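Local coordinates for putative cell surface protein, similar to internalin proteins (PDB 5KZS) that is of unknown function but is a leucine-rich-repeat cell surface protein similar to the internalins of Listeria monocytogenes, at residues D187-T192 with N210-S215; S215-L220 with S232-S237; L222-L227 with I240-G245; I264-A269 with T295-E300; N272-P277 with Q319-Y324. One frame throughout, in Å; residues are numbered along the deposited sequence.

Interaction 1. Residues D187-T192 with N210-S215; sequences DFQNLT and NFTNLS
With chi1 of -178°, CG of Asp187 stands anti to the backbone N, and Thr212 sets its OG1 between its own backbone N and carbonyl carbon (chi1 49°); together these turns bring the hydroxyl to the carboxylate, the two side chains crossing at about a right angle, in loops of neighbouring turns of a leucine-rich-repeat solenoid. The carboxylate takes two bonds from one residue. Thr212 OG1 donates to Asp187 OD2 at 2.7 Å, and Thr212 N donates to Asp187 OD1 at 3.2 Å, both on syn sides and moderately out of the carboxylate plane. A two-point grip of this kind should hold the carboxylate against rotation.

OD1 does more than that. Water 1 donates to Asp187 OD1 and to Phe188 O and accepts from Asn213 N, so a single solvent molecule satisfies three polar atoms from both loops. OD1 also lies at the edge of the Phe211 ring, near its plane.

Beside these polar groups the two loops pack through apolar side chains. Those of Phe188 and Phe211 lie side by side, pointing the same way, with Phe188 CD2 4.1 Å from Phe211 CE1. Leu214 reaches back with CD2 to Leu191 CB at 4.1 Å, while Leu191 CD1 sits over one face of Phe188. Further along, Ser215 CB rests 3.6 Å from Thr192 O.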
# COMPACT_ATOMS: atom_id res chain seq x y z
N ASP A 187 12.71 -8.16 -6.31
CA ASP A 187 12.49 -8.27 -7.74
C ASP A 187 11.64 -9.51 -7.94
O ASP A 187 12.15 -10.61 -7.95
CB ASP A 187 13.82 -8.41 -8.51
CG ASP A 187 13.62 -8.49 -10.02
OD1 ASP A 187 12.49 -8.28 -10.51
OD2 ASP A 187 14.61 -8.77 -10.74
N PHE A 188 10.34 -9.31 -8.12
CA PHE A 188 9.39 -10.43 -8.08
C PHE A 188 9.55 -11.35 -9.28
O PHE A 188 9.62 -10.91 -10.42
CB PHE A 188 7.96 -9.93 -8.00
CG PHE A 188 7.70 -9.05 -6.81
CD1 PHE A 188 7.66 -9.58 -5.54
CD2 PHE A 188 7.49 -7.68 -6.97
CE1 PHE A 188 7.41 -8.77 -4.43
CE2 PHE A 188 7.24 -6.87 -5.88
CZ PHE A 188 7.20 -7.41 -4.60
N GLN A 189 9.62 -12.65 -8.99
CA GLN A 189 9.91 -13.67 -10.00
C GLN A 189 8.68 -14.42 -10.54
O GLN A 189 8.67 -14.83 -11.69
CB GLN A 189 10.96 -14.65 -9.45
CG GLN A 189 12.30 -13.99 -9.09
CD GLN A 189 13.03 -13.42 -10.30
OE1 GLN A 189 13.35 -12.22 -10.34
NE2 GLN A 189 13.27 -14.26 -11.29
N ASN A 190 7.64 -14.61 -9.73
CA ASN A 190 6.42 -15.28 -10.23
C ASN A 190 5.12 -14.45 -10.00
O ASN A 190 4.09 -14.98 -9.57
CB ASN A 190 6.33 -16.70 -9.64
CG ASN A 190 5.45 -17.64 -10.48
OD1 ASN A 190 5.44 -17.56 -11.71
ND2 ASN A 190 4.72 -18.54 -9.81
N LEU A 191 5.21 -13.16 -10.32
CA LEU A 191 4.04 -12.27 -10.42
C LEU A 191 3.86 -11.86 -11.88
O LEU A 191 3.71 -10.69 -12.19
CB LEU A 191 4.21 -11.02 -9.53
CG LEU A 191 4.33 -11.22 -8.01
CD1 LEU A 191 4.50 -9.88 -7.30
CD2 LEU A 191 3.15 -11.97 -7.44
N THR A 192 3.85 -12.86 -12.77
CA THR A 192 3.86 -12.61 -14.21
C THR A 192 2.54 -12.06 -14.76
O THR A 192 2.49 -11.64 -15.92
CB THR A 192 4.20 -13.89 -15.01
OG1 THR A 192 3.18 -14.86 -14.78
CG2 THR A 192 5.56 -14.46 -14.60
N ASN A 210 14.84 -2.61 -10.51
CA ASN A 210 14.43 -2.47 -11.91
C ASN A 210 13.80 -3.79 -12.35
O ASN A 210 14.48 -4.67 -12.85
CB ASN A 210 15.63 -2.10 -12.77
CG ASN A 210 15.25 -1.64 -14.17
OD1 ASN A 210 14.09 -1.33 -14.45
ND2 ASN A 210 16.23 -1.58 -15.06
N PHE A 211 12.49 -3.89 -12.17
CA PHE A 211 11.78 -5.19 -12.25
C PHE A 211 11.98 -5.95 -13.56
O PHE A 211 11.62 -5.46 -14.63
CB PHE A 211 10.28 -5.00 -12.00
CG PHE A 211 9.95 -4.46 -10.64
CD1 PHE A 211 10.29 -5.16 -9.49
CD2 PHE A 211 9.30 -3.24 -10.50
CE1 PHE A 211 10.00 -4.64 -8.24
CE2 PHE A 211 9.01 -2.73 -9.25
CZ PHE A 211 9.35 -3.42 -8.12
N THR A 212 12.54 -7.16 -13.46
CA THR A 212 12.89 -7.98 -14.64
C THR A 212 11.74 -8.81 -15.22
O THR A 212 11.72 -9.08 -16.43
CB THR A 212 14.07 -8.94 -14.32
OG1 THR A 212 13.81 -9.65 -13.11
CG2 THR A 212 15.37 -8.16 -14.17
N ASN A 213 10.79 -9.22 -14.38
CA ASN A 213 9.81 -10.24 -14.74
C ASN A 213 8.35 -9.88 -14.39
O ASN A 213 7.58 -10.75 -13.95
CB ASN A 213 10.21 -11.56 -14.07
CG ASN A 213 9.55 -12.76 -14.71
OD1 ASN A 213 9.26 -12.77 -15.91
ND2 ASN A 213 9.30 -13.79 -13.92
N LEU A 214 7.97 -8.62 -14.60
CA LEU A 214 6.59 -8.18 -14.42
C LEU A 214 5.91 -8.04 -15.78
O LEU A 214 5.52 -6.95 -16.19
CB LEU A 214 6.54 -6.87 -13.62
CG LEU A 214 7.00 -6.98 -12.17
CD1 LEU A 214 6.98 -5.63 -11.50
CD2 LEU A 214 6.15 -7.96 -11.38
N SER A 215 5.74 -9.18 -16.45
CA SER A 215 5.24 -9.27 -17.83
C SER A 215 3.91 -8.57 -18.16
O SER A 215 3.65 -8.29 -19.33
CB SER A 215 5.11 -10.74 -18.24
OG SER A 215 6.30 -11.45 -17.97
O HOH W 1 10.12 -8.64 -11.95

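Interaction 2. Residues S215-L220 with S232-S237; sequences SNLNNL and SNVLNS
Leu220 N donates to Ser237 O at 2.8 Å, a nearly straight bond (165° at the hydrogen). The same carbonyl oxygen also receives a CA-H...O contact from Asn219 CA at 3.4 Å. Three residues before Leu220, Leu217 O accepts from Ser237 OG at 3.1 Å, the hydroxyl standing well above the carbonyl plane. With chi1 of -51° that hydroxyl is swung beside the backbone N of Ser237, on the side where Leu217 O lies. Ser237 thus meets the 217-220 backbone at two points, through its hydroxyl and its carbonyl, and its CA makes a further CH contact to Asn218 O.

Val234 supplies the apolar half. Its two methyl branches divide the work: CG1 meets Leu217 CD2 at 3.9 Å, and CG2 presses on Leu220 CD2 at 3.5 Å, each leucine running at a slant to the valine. Leu217 and Leu220 also touch Leu197 of strand 196-198, the preceding rung. The backbone pairing of Leu220 carries on to Phe239, so this is the parallel beta ladder of a leucine-rich-repeat solenoid, here adding its last strand, 238-239, to 219-221.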
# COMPACT_ATOMS: atom_id res chain seq x y z
N SER A 215 5.74 -9.18 -16.45
CA SER A 215 5.24 -9.27 -17.83
C SER A 215 3.91 -8.57 -18.16
O SER A 215 3.65 -8.29 -19.33
CB SER A 215 5.11 -10.74 -18.24
OG SER A 215 6.30 -11.45 -17.97
N ASN A 216 3.07 -8.32 -17.16
CA ASN A 216 1.74 -7.78 -17.43
C ASN A 216 1.45 -6.46 -16.72
O ASN A 216 0.29 -6.07 -16.60
CB ASN A 216 0.70 -8.83 -17.04
CG ASN A 216 -0.34 -9.04 -18.11
OD1 ASN A 216 -1.54 -8.93 -17.86
ND2 ASN A 216 0.12 -9.36 -19.33
N LEU A 217 2.49 -5.75 -16.28
CA LEU A 217 2.32 -4.51 -15.51
C LEU A 217 1.84 -3.34 -16.39
O LEU A 217 2.41 -3.08 -17.45
CB LEU A 217 3.62 -4.14 -14.79
CG LEU A 217 3.54 -3.05 -13.71
CD1 LEU A 217 2.79 -3.53 -12.47
CD2 LEU A 217 4.94 -2.60 -13.31
N ASN A 218 0.77 -2.67 -15.95
CA ASN A 218 0.20 -1.47 -16.58
C ASN A 218 0.33 -0.22 -15.73
O ASN A 218 0.28 0.89 -16.28
CB ASN A 218 -1.31 -1.65 -16.81
CG ASN A 218 -1.62 -2.78 -17.77
OD1 ASN A 218 -0.82 -3.09 -18.66
ND2 ASN A 218 -2.79 -3.39 -17.60
N ASN A 219 0.48 -0.38 -14.42
CA ASN A 219 0.36 0.73 -13.49
C ASN A 219 1.26 0.51 -12.29
O ASN A 219 1.01 -0.39 -11.47
CB ASN A 219 -1.11 0.86 -13.04
CG ASN A 219 -1.30 1.78 -11.83
OD1 ASN A 219 -2.27 1.62 -11.08
ND2 ASN A 219 -0.40 2.76 -11.65
N LEU A 220 2.29 1.34 -12.18
CA LEU A 220 3.20 1.32 -11.06
C LEU A 220 3.14 2.68 -10.42
O LEU A 220 3.76 3.64 -10.88
CB LEU A 220 4.63 1.01 -11.53
CG LEU A 220 5.77 1.04 -10.50
CD1 LEU A 220 5.46 0.24 -9.24
CD2 LEU A 220 7.05 0.50 -11.12
N SER A 232 14.00 1.66 -15.59
CA SER A 232 13.81 1.67 -17.05
C SER A 232 12.92 0.55 -17.64
O SER A 232 12.29 0.77 -18.68
CB SER A 232 15.17 1.60 -17.74
OG SER A 232 15.83 0.39 -17.39
N ASN A 233 12.87 -0.62 -17.00
CA ASN A 233 12.09 -1.78 -17.52
C ASN A 233 10.57 -1.60 -17.45
O ASN A 233 9.83 -2.30 -18.15
CB ASN A 233 12.46 -3.08 -16.79
CG ASN A 233 13.89 -3.51 -17.04
OD1 ASN A 233 14.54 -3.07 -17.99
ND2 ASN A 233 14.39 -4.38 -16.18
N VAL A 234 10.11 -0.68 -16.61
CA VAL A 234 8.69 -0.50 -16.36
C VAL A 234 8.30 0.97 -16.50
O VAL A 234 7.35 1.43 -15.87
CB VAL A 234 8.31 -1.03 -14.97
CG1 VAL A 234 8.51 -2.54 -14.92
CG2 VAL A 234 9.10 -0.34 -13.85
N LEU A 235 9.01 1.69 -17.35
CA LEU A 235 8.85 3.13 -17.41
C LEU A 235 7.45 3.51 -17.87
O LEU A 235 6.82 4.34 -17.24
CB LEU A 235 9.90 3.76 -18.32
CG LEU A 235 10.00 5.29 -18.29
CD1 LEU A 235 10.13 5.85 -16.88
CD2 LEU A 235 11.17 5.70 -19.16
N ASN A 236 6.97 2.86 -18.94
CA ASN A 236 5.62 3.14 -19.51
C ASN A 236 4.50 3.11 -18.46
O ASN A 236 3.56 3.91 -18.50
CB ASN A 236 5.24 2.12 -20.59
CG ASN A 236 6.28 2.03 -21.71
OD1 ASN A 236 6.71 3.04 -22.26
ND2 ASN A 236 6.67 0.80 -22.04
N SER A 237 4.62 2.18 -17.52
CA SER A 237 3.64 1.96 -16.49
C SER A 237 3.72 2.93 -15.31
O SER A 237 2.88 2.84 -14.42
CB SER A 237 3.80 0.54 -15.96
OG SER A 237 3.79 -0.38 -17.04

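Interaction 3. Residues L222-L227 with I240-G245; sequences LDYNHL and IENQSG
Leu222 packs its CB on Ile240 CG1 at 3.7 Å, and its carbonyl oxygen accepts from Gln243 NE2 and Asn225 ND2, which arrive from opposite faces of the carbonyl plane. Asp223 comes next: OD1 takes Asn242 N at 2.7 Å, nearly end-on to the C-O bond, and Glu241 N at 3.0 Å on the anti side, while OD2 accepts from Asn242 ND2. Tyr224 N donates to Asn242 O, and its ring lies over Asn242 CB, a CH-pi contact 3.9 Å from the centroid; OD1 of that asparagine accepts from Gly330 N and Glu329 N. Asn225 O accepts from Ser244 N, and His226 ND1 donates to Ser244 O. Leu227 N finishes the run with a straight bond, in plane on a lone pair of Gln243 OE1 at 3.1 Å. This network of buried polar groups joins the last repeat to the beta domain. Three N-H donors on the Asp223 carboxylate, two backbone and one side-chain, would be expected to favour its charged form.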
# COMPACT_ATOMS: atom_id res chain seq x y z
N LEU A 222 4.18 5.36 -8.17
CA LEU A 222 5.31 5.79 -7.35
C LEU A 222 5.17 7.18 -6.74
O LEU A 222 6.14 7.69 -6.19
CB LEU A 222 6.58 5.72 -8.19
CG LEU A 222 6.89 4.35 -8.81
CD1 LEU A 222 8.18 4.40 -9.60
CD2 LEU A 222 6.99 3.27 -7.74
N ASP A 223 3.98 7.77 -6.81
CA ASP A 223 3.70 9.10 -6.25
C ASP A 223 4.19 9.23 -4.80
O ASP A 223 4.16 8.28 -4.07
CB ASP A 223 2.19 9.37 -6.31
CG ASP A 223 1.84 10.87 -6.43
OD1 ASP A 223 2.54 11.61 -7.15
OD2 ASP A 223 0.82 11.30 -5.83
N TYR A 224 4.68 10.39 -4.41
CA TYR A 224 5.17 10.66 -3.05
C TYR A 224 6.25 9.69 -2.54
O TYR A 224 6.14 9.12 -1.45
CB TYR A 224 3.99 10.72 -2.08
CG TYR A 224 3.15 11.96 -2.19
CD1 TYR A 224 3.63 13.17 -1.70
CD2 TYR A 224 1.87 11.92 -2.73
CE1 TYR A 224 2.86 14.32 -1.77
CE2 TYR A 224 1.08 13.06 -2.80
CZ TYR A 224 1.59 14.27 -2.31
OH TYR A 224 0.84 15.42 -2.37
N ASN A 225 7.28 9.51 -3.35
CA ASN A 225 8.50 8.79 -2.99
C ASN A 225 9.70 9.73 -3.24
O ASN A 225 9.51 10.92 -3.56
CB ASN A 225 8.58 7.49 -3.80
CG ASN A 225 7.75 6.36 -3.19
OD1 ASN A 225 8.15 5.76 -2.19
ND2 ASN A 225 6.60 6.06 -3.79
N HIS A 226 10.93 9.23 -3.11
CA HIS A 226 12.10 10.09 -3.20
C HIS A 226 13.12 9.63 -4.23
O HIS A 226 14.33 9.67 -3.98
CB HIS A 226 12.75 10.19 -1.81
CG HIS A 226 11.76 10.39 -0.69
ND1 HIS A 226 11.25 11.63 -0.36
CD2 HIS A 226 11.20 9.52 0.16
CE1 HIS A 226 10.41 11.51 0.64
NE2 HIS A 226 10.36 10.23 0.98
N LEU A 227 12.65 9.22 -5.41
CA LEU A 227 13.55 8.69 -6.44
C LEU A 227 14.23 9.80 -7.26
O LEU A 227 13.60 10.79 -7.62
CB LEU A 227 12.80 7.78 -7.40
CG LEU A 227 12.10 6.57 -6.79
CD1 LEU A 227 11.45 5.75 -7.89
CD2 LEU A 227 13.06 5.71 -5.99
N ILE A 240 3.81 9.34 -11.71
CA ILE A 240 4.29 10.22 -10.65
C ILE A 240 3.77 11.60 -10.99
O ILE A 240 3.80 12.00 -12.15
CB ILE A 240 5.84 10.26 -10.58
CG1 ILE A 240 6.39 8.91 -10.11
CG2 ILE A 240 6.34 11.40 -9.67
CD1 ILE A 240 7.88 8.76 -10.24
N GLU A 241 3.26 12.27 -9.97
CA GLU A 241 3.03 13.70 -10.02
C GLU A 241 3.81 14.44 -8.95
O GLU A 241 4.24 15.57 -9.17
CB GLU A 241 1.54 14.02 -9.90
CG GLU A 241 0.78 13.58 -11.15
CD GLU A 241 -0.64 14.13 -11.26
OE1 GLU A 241 -1.41 14.09 -10.27
OE2 GLU A 241 -0.98 14.59 -12.38
N ASN A 242 3.98 13.82 -7.79
CA ASN A 242 4.76 14.42 -6.71
C ASN A 242 5.94 13.52 -6.33
O ASN A 242 5.85 12.30 -6.42
CB ASN A 242 3.87 14.64 -5.50
CG ASN A 242 2.53 15.23 -5.87
OD1 ASN A 242 2.44 16.39 -6.27
ND2 ASN A 242 1.47 14.43 -5.77
N GLN A 243 7.03 14.15 -5.91
CA GLN A 243 8.27 13.44 -5.59
C GLN A 243 9.17 14.44 -4.86
O GLN A 243 9.19 15.62 -5.20
CB GLN A 243 8.94 12.90 -6.86
CG GLN A 243 9.78 11.65 -6.67
CD GLN A 243 9.02 10.32 -6.55
OE1 GLN A 243 9.63 9.28 -6.26
NE2 GLN A 243 7.72 10.33 -6.82
N SER A 244 9.86 14.00 -3.82
CA SER A 244 10.70 14.91 -3.04
C SER A 244 12.00 14.19 -2.78
O SER A 244 11.97 13.05 -2.32
CB SER A 244 10.05 15.31 -1.71
OG SER A 244 10.03 14.27 -0.75
N GLY A 245 13.13 14.85 -3.07
CA GLY A 245 14.42 14.22 -2.85
C GLY A 245 15.55 15.20 -2.66
O GLY A 245 15.34 16.39 -2.50

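Interaction 4. Residues I264-A269 with T295-E300; sequences IYFQLA and TNADTE
Phe266 projects from helix 263-270 of the beta domain after the repeats, and lays its ring against the turn that links strands 289-296 and 301-304 in the mixed sheet. Starting at CB, the methylene lies 3.8 Å from Glu300 OE2. One side of the ring then runs over Glu300: CD1 is 3.6 Å from Glu300 CA, and CE1 is 3.4 Å from Glu300 C. That CA sits over the ring face, offset from the centre, in a CH-pi contact 3.9 Å from the centroid, while CD2 of Tyr265 covers the middle of the opposite face. On the other side, Phe266 CD2 meets Ala297 CB at 4.0 Å and Phe266 CE2 approaches Ala297 CA at 3.5 Å. The ring is therefore sandwiched between its helix neighbour and the turn backbone. No hydrogen bond crosses the contact; Tyr265 sends its hydroxyl to Pro277 O. At the tip, Phe266 CZ comes to 3.5 Å from Asn296 O and 3.9 Å from Thr295 CB.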
# COMPACT_ATOMS: atom_id res chain seq x y z
N ILE A 264 15.10 11.40 -13.53
CA ILE A 264 13.64 11.36 -13.33
C ILE A 264 12.90 12.40 -14.18
O ILE A 264 11.87 12.07 -14.79
CB ILE A 264 13.23 11.45 -11.82
CG1 ILE A 264 11.74 11.15 -11.64
CG2 ILE A 264 13.58 12.79 -11.19
CD1 ILE A 264 11.32 10.94 -10.20
N TYR A 265 13.43 13.62 -14.26
CA TYR A 265 12.82 14.66 -15.07
C TYR A 265 12.62 14.21 -16.52
O TYR A 265 11.50 14.30 -17.07
CB TYR A 265 13.62 15.97 -15.04
CG TYR A 265 13.04 17.04 -15.96
CD1 TYR A 265 12.01 17.88 -15.54
CD2 TYR A 265 13.49 17.17 -17.28
CE1 TYR A 265 11.46 18.83 -16.39
CE2 TYR A 265 12.95 18.11 -18.14
CZ TYR A 265 11.94 18.95 -17.70
OH TYR A 265 11.42 19.88 -18.57
N PHE A 266 13.69 13.69 -17.12
CA PHE A 266 13.71 13.41 -18.57
C PHE A 266 13.04 12.10 -18.87
O PHE A 266 12.53 11.88 -19.97
CB PHE A 266 15.14 13.40 -19.10
CG PHE A 266 15.85 14.71 -18.91
CD1 PHE A 266 16.51 14.99 -17.71
CD2 PHE A 266 15.85 15.67 -19.90
CE1 PHE A 266 17.15 16.19 -17.51
CE2 PHE A 266 16.49 16.88 -19.72
CZ PHE A 266 17.15 17.14 -18.52
N GLN A 267 13.07 11.21 -17.88
CA GLN A 267 12.30 9.99 -17.93
C GLN A 267 10.80 10.31 -17.94
O GLN A 267 10.06 9.81 -18.80
CB GLN A 267 12.69 9.10 -16.75
CG GLN A 267 14.03 8.44 -16.97
CD GLN A 267 14.50 7.65 -15.76
OE1 GLN A 267 14.69 8.20 -14.67
NE2 GLN A 267 14.72 6.36 -15.95
N LEU A 268 10.36 11.15 -17.00
CA LEU A 268 8.95 11.57 -16.94
C LEU A 268 8.54 12.31 -18.21
O LEU A 268 7.46 12.07 -18.75
CB LEU A 268 8.68 12.47 -15.73
CG LEU A 268 8.69 11.77 -14.37
CD1 LEU A 268 8.52 12.79 -13.25
CD2 LEU A 268 7.63 10.68 -14.30
N ALA A 269 9.43 13.20 -18.67
CA ALA A 269 9.23 13.95 -19.91
C ALA A 269 9.01 12.99 -21.07
O ALA A 269 8.04 13.12 -21.81
CB ALA A 269 10.42 14.85 -20.18
N THR A 295 17.71 22.91 -19.47
CA THR A 295 17.76 21.45 -19.46
C THR A 295 18.45 20.89 -20.69
O THR A 295 18.07 21.23 -21.81
CB THR A 295 16.34 20.82 -19.34
OG1 THR A 295 15.65 20.85 -20.60
CG2 THR A 295 15.51 21.52 -18.26
N ASN A 296 19.45 20.03 -20.48
CA ASN A 296 20.05 19.23 -21.56
C ASN A 296 19.63 17.76 -21.49
O ASN A 296 20.00 17.03 -20.56
CB ASN A 296 21.58 19.34 -21.55
CG ASN A 296 22.21 18.83 -22.85
OD1 ASN A 296 21.81 17.79 -23.39
ND2 ASN A 296 23.21 19.56 -23.36
N ALA A 297 18.89 17.33 -22.51
CA ALA A 297 18.33 15.98 -22.58
C ALA A 297 19.38 14.89 -22.81
O ALA A 297 19.26 13.81 -22.23
CB ALA A 297 17.26 15.90 -23.66
N ASP A 298 20.39 15.18 -23.62
CA ASP A 298 21.44 14.18 -23.91
C ASP A 298 22.23 13.74 -22.68
O ASP A 298 22.56 12.56 -22.55
CB ASP A 298 22.40 14.68 -25.00
CG ASP A 298 21.93 14.33 -26.40
OD1 ASP A 298 20.71 14.47 -26.67
OD2 ASP A 298 22.78 13.92 -27.22
N THR A 299 22.54 14.68 -21.80
CA THR A 299 23.24 14.38 -20.56
C THR A 299 22.30 14.17 -19.35
O THR A 299 22.77 13.90 -18.25
CB THR A 299 24.23 15.50 -20.24
OG1 THR A 299 23.52 16.74 -20.18
CG2 THR A 299 25.30 15.59 -21.33
N GLU A 300 20.99 14.29 -19.57
CA GLU A 300 19.98 14.22 -18.51
C GLU A 300 20.39 15.07 -17.30
O GLU A 300 20.32 14.63 -16.14
CB GLU A 300 19.70 12.76 -18.12
CG GLU A 300 19.19 11.91 -19.28
CD GLU A 300 18.42 10.67 -18.84
OE1 GLU A 300 18.85 9.98 -17.88
OE2 GLU A 300 17.38 10.36 -19.47

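Interaction 5. Residues N272-P277 with Q319-Y324; sequences NMLVNP and QFNDAY
The two backbones meet nearly at right angles, the touching parts Met273-Asn276 and Phe320-Ala323 running 80° apart, with Asn276 and Asn321 closest at their CA atoms. Asn321, in a left-handed backbone conformation (phi 55°), carries the contact through its amide. Its OD1 accepts from Val275 N at 2.7 Å; the bond is somewhat bent at the hydrogen, and the donor is tilted 24° from the carbonyl plane. Leu274 CA lies 3.0 Å from the same oxygen, and Leu274 CD2 is 3.3 Å from it, so OD1 has aliphatic carbons of Leu274 close beside its N-H partner. The other end of the amide, ND2, makes a weak hydrogen bond to Glu241 O, which should help fix the rotation of the group.

Apolar contacts lie beside this bond. Leu274 crosses Phe320 at about a right angle and brings Leu274 CD2 to the ring edge, 3.6 Å from Phe320 CD1. Val275 has CG2 set between its backbone N and carbonyl carbon, where that methyl reaches Ala323 CB at 3.6 Å. Set apart from these, Asn276 CB also lies 3.4 Å from Asp322 O.

The loop 272-277 begins where a Schellman motif, with Asn272 as its C-prime residue, ends helix 263-270. Leu274 packs back on Tyr265, Leu268 and Ala269 of that helix, and Phe320, at the end of strand 312-320, meets Tyr265 edge-to-face and touches Cys331 and Tyr333 of strand 331-339.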
# COMPACT_ATOMS: atom_id res chain seq x y z
N ASN A 272 5.56 11.36 -21.27
CA ASN A 272 4.47 12.32 -21.30
C ASN A 272 3.74 12.36 -19.98
O ASN A 272 2.53 12.27 -19.93
CB ASN A 272 3.53 12.03 -22.48
CG ASN A 272 4.24 12.13 -23.82
OD1 ASN A 272 4.89 13.14 -24.12
ND2 ASN A 272 4.12 11.09 -24.64
N MSE A 273 4.51 12.47 -18.91
CA MSE A 273 3.98 12.46 -17.55
C MSE A 273 4.35 13.74 -16.85
O MSE A 273 4.20 13.85 -15.64
CB MSE A 273 4.56 11.19 -16.91
CG MSE A 273 4.12 10.77 -15.51
SE MSE A 273 2.18 10.49 -15.34
CE MSE A 273 1.69 9.68 -17.09
N LEU A 274 4.81 14.74 -17.60
CA LEU A 274 5.03 16.04 -17.03
C LEU A 274 3.82 16.90 -17.35
O LEU A 274 3.54 17.16 -18.52
CB LEU A 274 6.31 16.67 -17.56
CG LEU A 274 7.61 16.11 -16.97
CD1 LEU A 274 8.80 16.70 -17.70
CD2 LEU A 274 7.75 16.38 -15.48
N VAL A 275 3.09 17.31 -16.31
CA VAL A 275 1.95 18.23 -16.47
C VAL A 275 2.43 19.57 -17.03
O VAL A 275 1.79 20.17 -17.88
CB VAL A 275 1.17 18.47 -15.13
CG1 VAL A 275 0.67 17.15 -14.54
CG2 VAL A 275 1.99 19.25 -14.10
N ASN A 276 3.61 19.99 -16.56
CA ASN A 276 4.16 21.31 -16.81
C ASN A 276 5.70 21.14 -16.95
O ASN A 276 6.41 20.90 -15.95
CB ASN A 276 3.75 22.21 -15.64
CG ASN A 276 4.60 23.44 -15.51
OD1 ASN A 276 4.58 24.30 -16.39
ND2 ASN A 276 5.36 23.52 -14.42
N PRO A 277 6.21 21.20 -18.20
CA PRO A 277 7.66 21.08 -18.48
C PRO A 277 8.62 22.02 -17.74
O PRO A 277 9.81 21.69 -17.64
CB PRO A 277 7.75 21.33 -19.99
CG PRO A 277 6.46 20.81 -20.51
CD PRO A 277 5.42 21.07 -19.45
N GLN A 319 12.50 22.71 -8.79
CA GLN A 319 11.08 22.36 -8.71
C GLN A 319 10.53 22.17 -10.11
O GLN A 319 10.82 22.95 -11.00
CB GLN A 319 10.29 23.47 -8.04
CG GLN A 319 10.27 23.40 -6.53
CD GLN A 319 9.56 24.60 -5.91
OE1 GLN A 319 8.47 24.99 -6.34
NE2 GLN A 319 10.19 25.19 -4.90
N PHE A 320 9.71 21.15 -10.30
CA PHE A 320 9.04 20.96 -11.58
C PHE A 320 7.73 20.19 -11.41
O PHE A 320 7.35 19.82 -10.29
CB PHE A 320 9.98 20.31 -12.61
CG PHE A 320 10.36 18.89 -12.29
CD1 PHE A 320 9.60 17.82 -12.76
CD2 PHE A 320 11.52 18.61 -11.56
CE1 PHE A 320 9.96 16.51 -12.48
CE2 PHE A 320 11.89 17.30 -11.29
CZ PHE A 320 11.11 16.25 -11.75
N ASN A 321 7.03 20.00 -12.53
CA ASN A 321 5.70 19.43 -12.54
C ASN A 321 4.74 20.21 -11.63
O ASN A 321 3.81 19.63 -11.09
CB ASN A 321 5.77 17.95 -12.16
CG ASN A 321 4.91 17.09 -13.05
OD1 ASN A 321 4.87 17.28 -14.26
ND2 ASN A 321 4.23 16.13 -12.46
N ASP A 322 4.95 21.52 -11.47
CA ASP A 322 4.06 22.35 -10.66
C ASP A 322 2.78 22.67 -11.44
O ASP A 322 2.84 23.22 -12.54
CB ASP A 322 4.77 23.63 -10.21
CG ASP A 322 5.96 23.35 -9.31
OD1 ASP A 322 5.82 22.52 -8.40
OD2 ASP A 322 7.04 23.95 -9.53
N ALA A 323 1.65 22.28 -10.86
CA ALA A 323 0.32 22.61 -11.39
C ALA A 323 -0.65 22.74 -10.20
O ALA A 323 -1.67 22.04 -10.15
CB ALA A 323 -0.14 21.55 -12.38
N TYR A 324 -0.33 23.69 -9.32
CA TYR A 324 -0.77 23.74 -7.90
C TYR A 324 -2.11 23.11 -7.55
O TYR A 324 -2.15 22.30 -6.61
CB TYR A 324 -0.71 25.17 -7.32
CG TYR A 324 -1.69 25.39 -6.16
CD1 TYR A 324 -1.60 24.63 -4.98
CD2 TYR A 324 -2.74 26.30 -6.27
CE1 TYR A 324 -2.51 24.79 -3.95
CE2 TYR A 324 -3.65 26.48 -5.24
CZ TYR A 324 -3.53 25.72 -4.08
OH TYR A 324 -4.43 25.90 -3.06

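How the interactions relate
The five contacts follow the chain from the repeats into the beta domain. Interactions 1 and 2 share Ser215 and lie 10 Å apart between centres, tied further by Asn210 OD1 to Asn233 N at 2.9 Å. Interaction 3 alternates in sequence with interaction 2 and marks the passage from solenoid to sheet. Ile264 CD1 then links interaction 3 to the helix of interaction 4, 3.4 Å from Leu227 O, and Leu235 joins interaction 2 to the same helix at Gln267. Interactions 3 and 5, centres 12 Å apart, touch where Ile240 O lies 3.6 Å from Met273 CG. Between interactions 4 and 5, Leu268 O is 3.0 Å from Met273 N. Interactions 1 and 5 do not touch, their centres being 29 Å apart.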